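Local coordinates for protein possible HxlR family transcriptional factor (Thermoplasma volcanium, PDB 3DF8) that probably binds DNA as a transcription regulator of the HxlR family, built on a winged helix-turn-helix fold, at residues Ser34-Gly39 and Tyr83-Lys88; Lys26-Leu31 and Ser50-Ile55; Leu21-Lys26 and Ser61-Asp66. One frame throughout, in Å; residues are numbered along the deposited sequence. Where two conformers were deposited one is given.

Contact 1. Residues Ser34-Gly39 and Tyr83-Lys88; sequences SVLGNG and YALTEK
Leu36 of helix 29-36 lies against strand 81-85 and makes two kinds of contact with it, apolar and water-mediated. The apolar part comes first. CB of Leu36 rests 3.8 Å from CG of Leu85, and its CD1 also faces CD2 of that leucine. The other branch reaches down the strand: Leu36 CD2 sits 3.9 Å from CB of Tyr83 and 3.8 Å from the Tyr83 carbonyl O, so only the root of the tyrosine takes part while its ring leads away. With CG of Leu36 anti to the carbonyl carbon (chi1 -83°), the isobutyl fork straddles the two strand residues. Leu85 extends past it, bringing CD1 to 4.1 Å from the backbone N of Gly37.

The polar part runs through solvent. One water donates to Leu36 O at 2.7 Å and accepts from Leu85 N at 2.8 Å; a second donates to Tyr83 O at 2.6 Å and gives a weak bond to the same Leu36 O. Val73 touches both leucines, and Ile48 packs on Leu36.

Helix 29-36 and the wing strand are thus held by hydrocarbon contacts and by two bridging waters: the backbones stand too far apart to bond directly, and Leu36 O is satisfied by water instead.

Contact 2. Residues Lys26-Leu31 and Ser50-Ile55; sequences KKYTML and SSIPGI. With ACT (acetate ion), chain C.
The NZ of Lys27 donates to the acetate O at 2.7 Å, and the ion, probably from the crystallisation liquor, lies beside the Tyr28 ring, with its O 4.0 Å from Leu31 CD1. Lys27 has CG anti to its backbone N (chi1 -166°), which carries that CG across one face of the Tyr28 ring, 3.5 Å above the plane and toward the rim. The opposite face is taken by Ile55: its CG1 stands 3.8 Å from the ring centroid and only 13° off the normal, a clear CH-pi contact, while its CD1 reaches back to Tyr28 CB at 3.6 Å. The two side chains run past each other in opposite senses.

Ile52 fills the flank. Its CG2 is 3.6 Å from Tyr28 CD2, approaching the ring obliquely, and 4.0 Å from Leu31 CD1; its CD1 leans on the Leu31 backbone. With an alanine here in place of the tyrosine, Ile55 CG1 and Ile52 CG2 would probably face a gap, and the Lys27 chain would lose the ring it lies on.

Each segment contains a type II beta turn, Lys26 to Thr29 and Ile52 to Ile55; Gly54 takes the positive-phi position that suits glycine, and Tyr28 occupies the equivalent place as N-cap residue of helix 29-36. The contact therefore joins the start of that helix to the turn between helices 45-50 and 57-69, the turn of the presumed helix-turn-helix. Ile59 of helix 57-69 also touches Tyr28, and Leu21 of the second subunit packs on Leu31.

Contact 3. Residues Leu21-Lys26 and Ser61-Asp66; sequences LHLLGK and SRRIKD
Lys26 and Arg63 meet obliquely, the root of the lysine lying over one face of the guanidinium. CB of Lys26 stands 3.3 Å above the guanidinium plane, toward its rim, with NE of Arg63 as its nearest atom at 3.5 Å. The arginine gets there by a bend: chi1 is -64° and chi2 -68°, folding the chain back so that the group turns a face to Lys26 CB. Its polar end works elsewhere, since Arg63 NE donates to the backbone O of Lys27, just past the segment; that bond helps fix the rotation of the group while Lys26 covers one face.

Leu23 crosses Asp66 obliquely, one turn further along helix 57-69. Both methyls of the leucine straddle the aspartate's root: CD1 is 3.6 Å from Asp66 CB and 3.9 Å from OD2, and CD2 lies 3.7 Å from the Asp66 backbone O. The leucine CG is anti to the backbone N (chi1 172°), which sends the fork out from helix 21-25 toward its neighbour.

Arg62 comes in at about a right angle to Lys26, with NZ at the guanidinium edge, near its plane. Lys26 NZ lies 3.3 Å from Arg62 NH2, a close approach of two positive donors and not a bond, and since Arg62 was deposited in two conformers it is doubtful as a lasting one.

Asp66 OD2 lies 4.6 Å from Lys26 NZ, too long for a salt bridge, though its charge would probably ease the crowding of positive groups. The short helix 21-25 is therefore held on helix 57-69, the likely recognition helix of the helix-turn-helix, by aliphatic carbon laid on a guanidinium and on an aspartate's root, with the opposite charges of Lys26 and Asp66 near each other but not paired.

How the contacts relate
From the N terminus, contact 3 begins on helix 21-25 and closes its loop on helix 57-69. Contact 2 starts where that first segment ends, at the shared Lys26, and closes earlier, at 50-55, so it lies wholly within the longer loop. Contact 1 leaves the later part of helix 29-36 and closes on strand 81-85, crossing both. Helix 29-36 is shared by contacts 1 and 2: its start serves contact 2 and its later part contact 1. Val35 packs on Ile52 between contacts 1 and 2, Ile64 touches Tyr83 between contacts 1 and 3, and Thr29 OG1 probably hydrogen-bonds Leu23 O between contacts 2 and 3. Together they tie helices, turn and wing into one unit.

Contact 1. Residues Ser34-Gly39 and Tyr83-Lys88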
loop_
_atom_site.group_PDB
_atom_site.type_symbol
_atom_site.label_atom_id
_atom_site.label_comp_id
_atom_site.label_asym_id
_atom_site.label_seq_id
_atom_site.Cartn_x
_atom_site.Cartn_y
_atom_site.Cartn_z
ATOM N N SER A 34 -2.661 -8.510 6.247
ATOM C CA SER A 34 -4.111 -8.757 6.230
ATOM C C SER A 34 -4.474 -10.167 6.729
ATOM O O SER A 34 -5.392 -10.347 7.578
ATOM C CB SER A 34 -4.609 -8.552 4.810
ATOM O OG SER A 34 -4.293 -7.233 4.358
ATOM N N VAL A 35 -3.783 -11.182 6.235
ATOM C CA VAL A 35 -4.181 -12.546 6.620
ATOM C C VAL A 35 -3.830 -12.817 8.087
ATOM O O VAL A 35 -4.507 -13.586 8.741
ATOM C CB VAL A 35 -3.673 -13.668 5.656
ATOM C CG1 VAL A 35 -4.274 -13.495 4.260
ATOM C CG2 VAL A 35 -2.126 -13.748 5.614
ATOM N N LEU A 36 -2.772 -12.171 8.603
ATOM C CA LEU A 36 -2.386 -12.399 10.010
ATOM C C LEU A 36 -3.471 -11.948 10.987
ATOM O O LEU A 36 -3.533 -12.377 12.167
ATOM C CB LEU A 36 -1.020 -11.760 10.315
ATOM C CG LEU A 36 0.205 -12.585 9.942
ATOM C CD1 LEU A 36 1.483 -11.791 10.064
ATOM C CD2 LEU A 36 0.285 -13.895 10.768
ATOM N N GLY A 37 -4.349 -11.086 10.493
ATOM C CA GLY A 37 -5.510 -10.630 11.272
ATOM C C GLY A 37 -6.826 -11.333 10.963
ATOM O O GLY A 37 -7.864 -10.894 11.438
ATOM N N ASN A 38 -6.799 -12.391 10.148
ATOM C CA ASN A 38 -7.970 -13.257 9.895
ATOM C C ASN A 38 -8.167 -14.273 11.028
ATOM O O ASN A 38 -7.329 -14.371 11.920
ATOM C CB ASN A 38 -7.757 -14.115 8.658
ATOM C CG ASN A 38 -7.862 -13.356 7.350
ATOM O OD1 ASN A 38 -8.309 -12.209 7.277
ATOM N ND2 ASN A 38 -7.493 -14.038 6.291
ATOM N N GLY A 39 -9.243 -15.062 10.975
ATOM C CA GLY A 39 -9.467 -16.147 11.973
ATOM C C GLY A 39 -9.330 -15.788 13.455
ATOM O O GLY A 39 -9.295 -14.603 13.822
ATOM N N TYR A 83 2.510 -17.086 14.433
ATOM C CA TYR A 83 2.798 -15.690 14.124
ATOM C C TYR A 83 1.526 -14.881 14.402
ATOM O O TYR A 83 0.401 -15.366 14.265
ATOM C CB TYR A 83 3.216 -15.569 12.636
ATOM C CG TYR A 83 4.426 -16.454 12.239
ATOM C CD1 TYR A 83 5.712 -15.919 12.196
ATOM C CD2 TYR A 83 4.273 -17.820 11.954
ATOM C CE1 TYR A 83 6.841 -16.745 11.855
ATOM C CE2 TYR A 83 5.388 -18.640 11.622
ATOM C CZ TYR A 83 6.645 -18.081 11.589
ATOM O OH TYR A 83 7.710 -18.903 11.271
ATOM N N ALA A 84 1.734 -13.634 14.784
ATOM C CA ALA A 84 0.639 -12.739 15.052
ATOM C C ALA A 84 1.123 -11.313 14.829
ATOM O O ALA A 84 2.314 -11.001 14.934
ATOM C CB ALA A 84 0.154 -12.888 16.512
ATOM N N LEU A 85 0.172 -10.438 14.564
ATOM C CA LEU A 85 0.474 -9.011 14.502
ATOM C C LEU A 85 0.723 -8.471 15.921
ATOM O O LEU A 85 0.044 -8.852 16.908
ATOM C CB LEU A 85 -0.723 -8.293 13.895
ATOM C CG LEU A 85 -0.972 -8.615 12.420
ATOM C CD1 LEU A 85 -2.265 -7.927 12.059
ATOM C CD2 LEU A 85 0.188 -8.112 11.542
ATOM N N THR A 86 1.679 -7.557 16.023
ATOM C CA THR A 86 1.833 -6.749 17.228
ATOM C C THR A 86 0.758 -5.657 17.257
ATOM O O THR A 86 -0.019 -5.497 16.292
ATOM C CB THR A 86 3.208 -6.059 17.214
ATOM O OG1 THR A 86 3.234 -5.152 16.108
ATOM C CG2 THR A 86 4.361 -7.085 17.142
ATOM N N GLU A 87 0.689 -4.891 18.351
ATOM C CA GLU A 87 -0.209 -3.727 18.402
ATOM C C GLU A 87 0.024 -2.816 17.206
ATOM O O GLU A 87 -0.928 -2.386 16.554
ATOM C CB GLU A 87 -0.010 -2.932 19.699
ATOM C CG GLU A 87 -0.910 -1.721 19.768
ATOM C CD GLU A 87 -1.110 -1.195 21.172
ATOM O OE1 GLU A 87 -0.443 -1.681 22.122
ATOM O OE2 GLU A 87 -1.947 -0.280 21.320
ATOM N N LYS A 88 1.290 -2.545 16.891
ATOM C CA LYS A 88 1.590 -1.721 15.680
ATOM C C LYS A 88 1.111 -2.377 14.380
ATOM O O LYS A 88 0.538 -1.685 13.520
ATOM C CB LYS A 88 3.069 -1.363 15.573
ATOM C CG LYS A 88 3.566 -0.393 16.674
ATOM C CD LYS A 88 5.052 -0.254 16.570
ATOM C CE LYS A 88 5.570 0.770 17.585
ATOM N NZ LYS A 88 7.077 0.757 17.630
HETATM O O HOH W 1 -2.491 -11.399 14.488
HETATM O O HOH W 2 -2.099 -15.073 13.451
#

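Contact 2. Residues Lys26-Leu31 and Ser50-Ile55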
loop_
_atom_site.group_PDB
_atom_site.type_symbol
_atom_site.label_atom_id
_atom_site.label_comp_id
_atom_site.label_asym_id
_atom_site.label_seq_id
_atom_site.Cartn_x
_atom_site.Cartn_y
_atom_site.Cartn_z
ATOM N N LYS A 26 6.401 -3.898 -0.981
ATOM C CA LYS A 26 6.937 -5.122 -1.561
ATOM C C LYS A 26 5.821 -6.157 -1.742
ATOM O O LYS A 26 4.900 -6.244 -0.900
ATOM C CB LYS A 26 8.032 -5.699 -0.664
ATOM C CG LYS A 26 9.292 -4.875 -0.634
ATOM C CD LYS A 26 10.371 -5.574 0.175
ATOM C CE LYS A 26 11.422 -4.556 0.614
ATOM N NZ LYS A 26 12.823 -5.064 0.426
ATOM N N LYS A 27 5.935 -6.940 -2.818
ATOM C CA LYS A 27 4.924 -7.916 -3.181
ATOM C C LYS A 27 4.549 -8.757 -1.955
ATOM O O LYS A 27 5.438 -9.257 -1.257
ATOM C CB LYS A 27 5.408 -8.814 -4.329
ATOM C CG LYS A 27 4.270 -9.580 -4.942
ATOM C CD LYS A 27 4.683 -10.342 -6.216
ATOM C CE LYS A 27 3.470 -11.071 -6.775
ATOM N NZ LYS A 27 2.251 -10.180 -6.700
ATOM N N TYR A 28 3.237 -8.894 -1.706
ATOM C CA TYR A 28 2.676 -9.725 -0.625
ATOM C C TYR A 28 2.610 -9.114 0.770
ATOM O O TYR A 28 1.926 -9.645 1.628
ATOM C CB TYR A 28 3.355 -11.100 -0.550
ATOM C CG TYR A 28 3.242 -11.916 -1.829
ATOM C CD1 TYR A 28 4.379 -12.202 -2.585
ATOM C CD2 TYR A 28 2.007 -12.431 -2.258
ATOM C CE1 TYR A 28 4.282 -12.953 -3.738
ATOM C CE2 TYR A 28 1.916 -13.183 -3.410
ATOM C CZ TYR A 28 3.055 -13.441 -4.141
ATOM O OH TYR A 28 2.986 -14.205 -5.282
ATOM N N THR A 29 3.330 -8.026 1.018
ATOM C CA THR A 29 3.452 -7.560 2.425
ATOM C C THR A 29 2.103 -7.175 2.985
ATOM O O THR A 29 1.762 -7.559 4.109
ATOM C CB THR A 29 4.472 -6.417 2.579
ATOM O OG1 THR A 29 5.750 -6.848 2.075
ATOM C CG2 THR A 29 4.628 -6.006 4.088
HETATM N N MSE A 30 1.321 -6.443 2.192
HETATM C CA MSE A 30 -0.007 -6.008 2.666
HETATM C C MSE A 30 -0.909 -7.222 2.848
HETATM O O MSE A 30 -1.703 -7.301 3.807
HETATM C CB MSE A 30 -0.625 -4.966 1.731
HETATM C CG MSE A 30 0.099 -3.638 1.796
HETATM SE SE MSE A 30 -0.703 -2.291 0.617
HETATM C CE MSE A 30 0.513 -2.581 -0.906
ATOM N N LEU A 31 -0.775 -8.191 1.955
ATOM C CA LEU A 31 -1.570 -9.426 2.084
ATOM C C LEU A 31 -1.153 -10.224 3.327
ATOM O O LEU A 31 -2.028 -10.817 3.976
ATOM C CB LEU A 31 -1.442 -10.276 0.851
ATOM C CG LEU A 31 -2.138 -9.717 -0.403
ATOM C CD1 LEU A 31 -1.758 -10.611 -1.609
ATOM C CD2 LEU A 31 -3.639 -9.535 -0.179
ATOM N N SER A 50 -0.761 -20.860 2.814
ATOM C CA SER A 50 -1.947 -21.407 2.155
ATOM C C SER A 50 -3.016 -20.367 1.895
ATOM O O SER A 50 -3.838 -20.526 0.988
ATOM C CB SER A 50 -2.553 -22.495 3.024
ATOM O OG SER A 50 -1.707 -23.623 3.042
ATOM N N SER A 51 -3.001 -19.308 2.704
ATOM C CA SER A 51 -3.989 -18.239 2.631
ATOM C C SER A 51 -3.642 -17.176 1.584
ATOM O O SER A 51 -4.452 -16.303 1.297
ATOM C CB SER A 51 -4.126 -17.568 3.995
ATOM O OG SER A 51 -4.576 -18.487 4.967
ATOM N N ILE A 52 -2.431 -17.236 1.022
ATOM C CA ILE A 52 -2.007 -16.270 0.010
ATOM C C ILE A 52 -1.595 -17.049 -1.239
ATOM O O ILE A 52 -0.425 -17.420 -1.374
ATOM C CB ILE A 52 -0.841 -15.337 0.513
ATOM C CG1 ILE A 52 -1.235 -14.648 1.821
ATOM C CG2 ILE A 52 -0.487 -14.298 -0.556
ATOM C CD1 ILE A 52 -0.082 -13.930 2.536
ATOM N N PRO A 53 -2.502 -17.109 -2.232
ATOM C CA PRO A 53 -2.301 -17.835 -3.488
ATOM C C PRO A 53 -0.920 -17.569 -4.085
ATOM O O PRO A 53 -0.574 -16.409 -4.319
ATOM C CB PRO A 53 -3.364 -17.223 -4.406
ATOM C CG PRO A 53 -4.443 -16.820 -3.508
ATOM C CD PRO A 53 -3.796 -16.397 -2.219
ATOM N N GLY A 54 -0.120 -18.609 -4.330
ATOM C CA GLY A 54 1.102 -18.319 -5.077
ATOM C C GLY A 54 2.341 -17.776 -4.375
ATOM O O GLY A 54 3.409 -17.724 -5.001
ATOM N N ILE A 55 2.236 -17.354 -3.107
ATOM C CA ILE A 55 3.429 -16.910 -2.378
ATOM C C ILE A 55 4.398 -18.094 -2.135
ATOM O O ILE A 55 3.960 -19.174 -1.758
ATOM C CB ILE A 55 3.064 -16.208 -1.016
ATOM C CG1 ILE A 55 4.250 -15.369 -0.520
ATOM C CG2 ILE A 55 2.578 -17.222 0.039
ATOM C CD1 ILE A 55 3.976 -14.409 0.682
HETATM C C ACT C . 0.865 -8.353 -4.826
HETATM O O ACT C . 0.520 -9.551 -4.661
HETATM O OXT ACT C . 1.006 -7.986 -6.021
HETATM C CH3 ACT C . 1.117 -7.425 -3.674
#

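Contact 3. Residues Leu21-Lys26 and Ser61-Asp66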
loop_
_atom_site.group_PDB
_atom_site.type_symbol
_atom_site.label_atom_id
_atom_site.label_comp_id
_atom_site.label_asym_id
_atom_site.label_seq_id
_atom_site.Cartn_x
_atom_site.Cartn_y
_atom_site.Cartn_z
ATOM N N LEU A 21 7.213 2.375 4.424
ATOM C CA LEU A 21 6.431 2.326 3.197
ATOM C C LEU A 21 7.118 1.385 2.192
ATOM O O LEU A 21 6.428 0.667 1.481
ATOM C CB LEU A 21 6.283 3.733 2.592
ATOM C CG LEU A 21 5.504 3.833 1.281
ATOM C CD1 LEU A 21 4.090 3.294 1.439
ATOM C CD2 LEU A 21 5.510 5.297 0.822
ATOM N N HIS A 22 8.459 1.379 2.160
ATOM C CA HIS A 22 9.228 0.517 1.263
ATOM C C HIS A 22 8.833 -0.932 1.475
ATOM O O HIS A 22 8.483 -1.651 0.523
ATOM C CB HIS A 22 10.748 0.705 1.503
ATOM C CG HIS A 22 11.625 -0.163 0.652
ATOM N ND1 HIS A 22 11.955 0.166 -0.644
ATOM C CD2 HIS A 22 12.286 -1.313 0.926
ATOM C CE1 HIS A 22 12.766 -0.757 -1.143
ATOM N NE2 HIS A 22 12.977 -1.671 -0.212
ATOM N N LEU A 23 8.870 -1.357 2.729
ATOM C CA LEU A 23 8.511 -2.747 3.059
ATOM C C LEU A 23 7.051 -3.014 2.704
ATOM O O LEU A 23 6.739 -4.011 2.023
ATOM C CB LEU A 23 8.734 -3.002 4.542
ATOM C CG LEU A 23 8.231 -4.348 5.086
ATOM C CD1 LEU A 23 8.749 -5.571 4.276
ATOM C CD2 LEU A 23 8.586 -4.454 6.581
ATOM N N LEU A 24 6.183 -2.101 3.132
ATOM C CA LEU A 24 4.751 -2.258 2.899
ATOM C C LEU A 24 4.389 -2.436 1.430
ATOM O O LEU A 24 3.422 -3.128 1.115
ATOM C CB LEU A 24 3.969 -1.105 3.528
ATOM C CG LEU A 24 3.224 -1.437 4.825
ATOM C CD1 LEU A 24 1.858 -1.988 4.476
ATOM C CD2 LEU A 24 3.972 -2.393 5.777
ATOM N N GLY A 25 5.175 -1.839 0.551
ATOM C CA GLY A 25 4.933 -1.947 -0.891
ATOM C C GLY A 25 5.415 -3.225 -1.568
ATOM O O GLY A 25 4.903 -3.590 -2.624
ATOM N N LYS A 26 6.401 -3.898 -0.981
ATOM C CA LYS A 26 6.937 -5.122 -1.561
ATOM C C LYS A 26 5.821 -6.157 -1.742
ATOM O O LYS A 26 4.900 -6.244 -0.900
ATOM C CB LYS A 26 8.032 -5.699 -0.664
ATOM C CG LYS A 26 9.292 -4.875 -0.634
ATOM C CD LYS A 26 10.371 -5.574 0.175
ATOM C CE LYS A 26 11.422 -4.556 0.614
ATOM N NZ LYS A 26 12.823 -5.064 0.426
ATOM N N SER A 61 8.958 -16.120 4.145
ATOM C CA SER A 61 9.916 -16.107 5.260
ATOM C C SER A 61 10.658 -14.750 5.296
ATOM O O SER A 61 10.856 -14.164 6.374
ATOM C CB SER A 61 10.908 -17.269 5.087
ATOM O OG SER A 61 11.859 -17.226 6.131
ATOM N N ARG A 62 11.052 -14.254 4.126
ATOM C CA ARG A 62 11.807 -12.993 4.021
ATOM C C ARG A 62 10.938 -11.826 4.476
ATOM O O ARG A 62 11.402 -10.940 5.204
ATOM C CB ARG A 62 12.326 -12.753 2.594
ATOM C CG ARG A 62 13.261 -11.543 2.478
ATOM C CD ARG A 62 13.781 -11.291 1.059
ATOM N NE ARG A 62 13.716 -9.867 0.728
ATOM C CZ ARG A 62 14.313 -9.273 -0.300
ATOM N NH1 ARG A 62 15.084 -9.958 -1.145
ATOM N NH2 ARG A 62 14.137 -7.968 -0.477
ATOM N N ARG A 63 9.666 -11.832 4.062
ATOM C CA ARG A 63 8.759 -10.748 4.479
ATOM C C ARG A 63 8.418 -10.785 5.976
ATOM O O ARG A 63 8.383 -9.739 6.650
ATOM C CB ARG A 63 7.441 -10.752 3.684
ATOM C CG ARG A 63 7.580 -10.499 2.217
ATOM C CD ARG A 63 8.017 -9.101 1.837
ATOM N NE ARG A 63 7.772 -9.022 0.412
ATOM C CZ ARG A 63 8.678 -9.381 -0.502
ATOM N NH1 ARG A 63 9.914 -9.735 -0.119
ATOM N NH2 ARG A 63 8.370 -9.352 -1.785
ATOM N N ILE A 64 8.248 -11.998 6.501
ATOM C CA ILE A 64 8.001 -12.182 7.923
ATOM C C ILE A 64 9.204 -11.635 8.704
ATOM O O ILE A 64 9.005 -10.934 9.689
ATOM C CB ILE A 64 7.684 -13.662 8.250
ATOM C CG1 ILE A 64 6.213 -13.920 7.846
ATOM C CG2 ILE A 64 7.926 -13.947 9.761
ATOM C CD1 ILE A 64 5.692 -15.330 8.222
ATOM N N LYS A 65 10.423 -11.928 8.269
ATOM C CA LYS A 65 11.594 -11.427 9.000
ATOM C C LYS A 65 11.580 -9.889 8.997
ATOM O O LYS A 65 11.870 -9.261 10.028
ATOM C CB LYS A 65 12.869 -11.925 8.360
ATOM C CG LYS A 65 14.103 -11.327 8.981
ATOM C CD LYS A 65 15.340 -11.728 8.228
ATOM C CE LYS A 65 16.494 -10.829 8.659
ATOM N NZ LYS A 65 16.644 -10.903 10.139
ATOM N N ASP A 66 11.239 -9.290 7.853
ATOM C CA ASP A 66 11.331 -7.834 7.744
ATOM C C ASP A 66 10.227 -7.277 8.630
ATOM O O ASP A 66 10.399 -6.219 9.249
ATOM C CB ASP A 66 11.116 -7.344 6.308
ATOM C CG ASP A 66 12.279 -7.639 5.390
ATOM O OD1 ASP A 66 13.416 -7.843 5.881
ATOM O OD2 ASP A 66 12.009 -7.622 4.160
#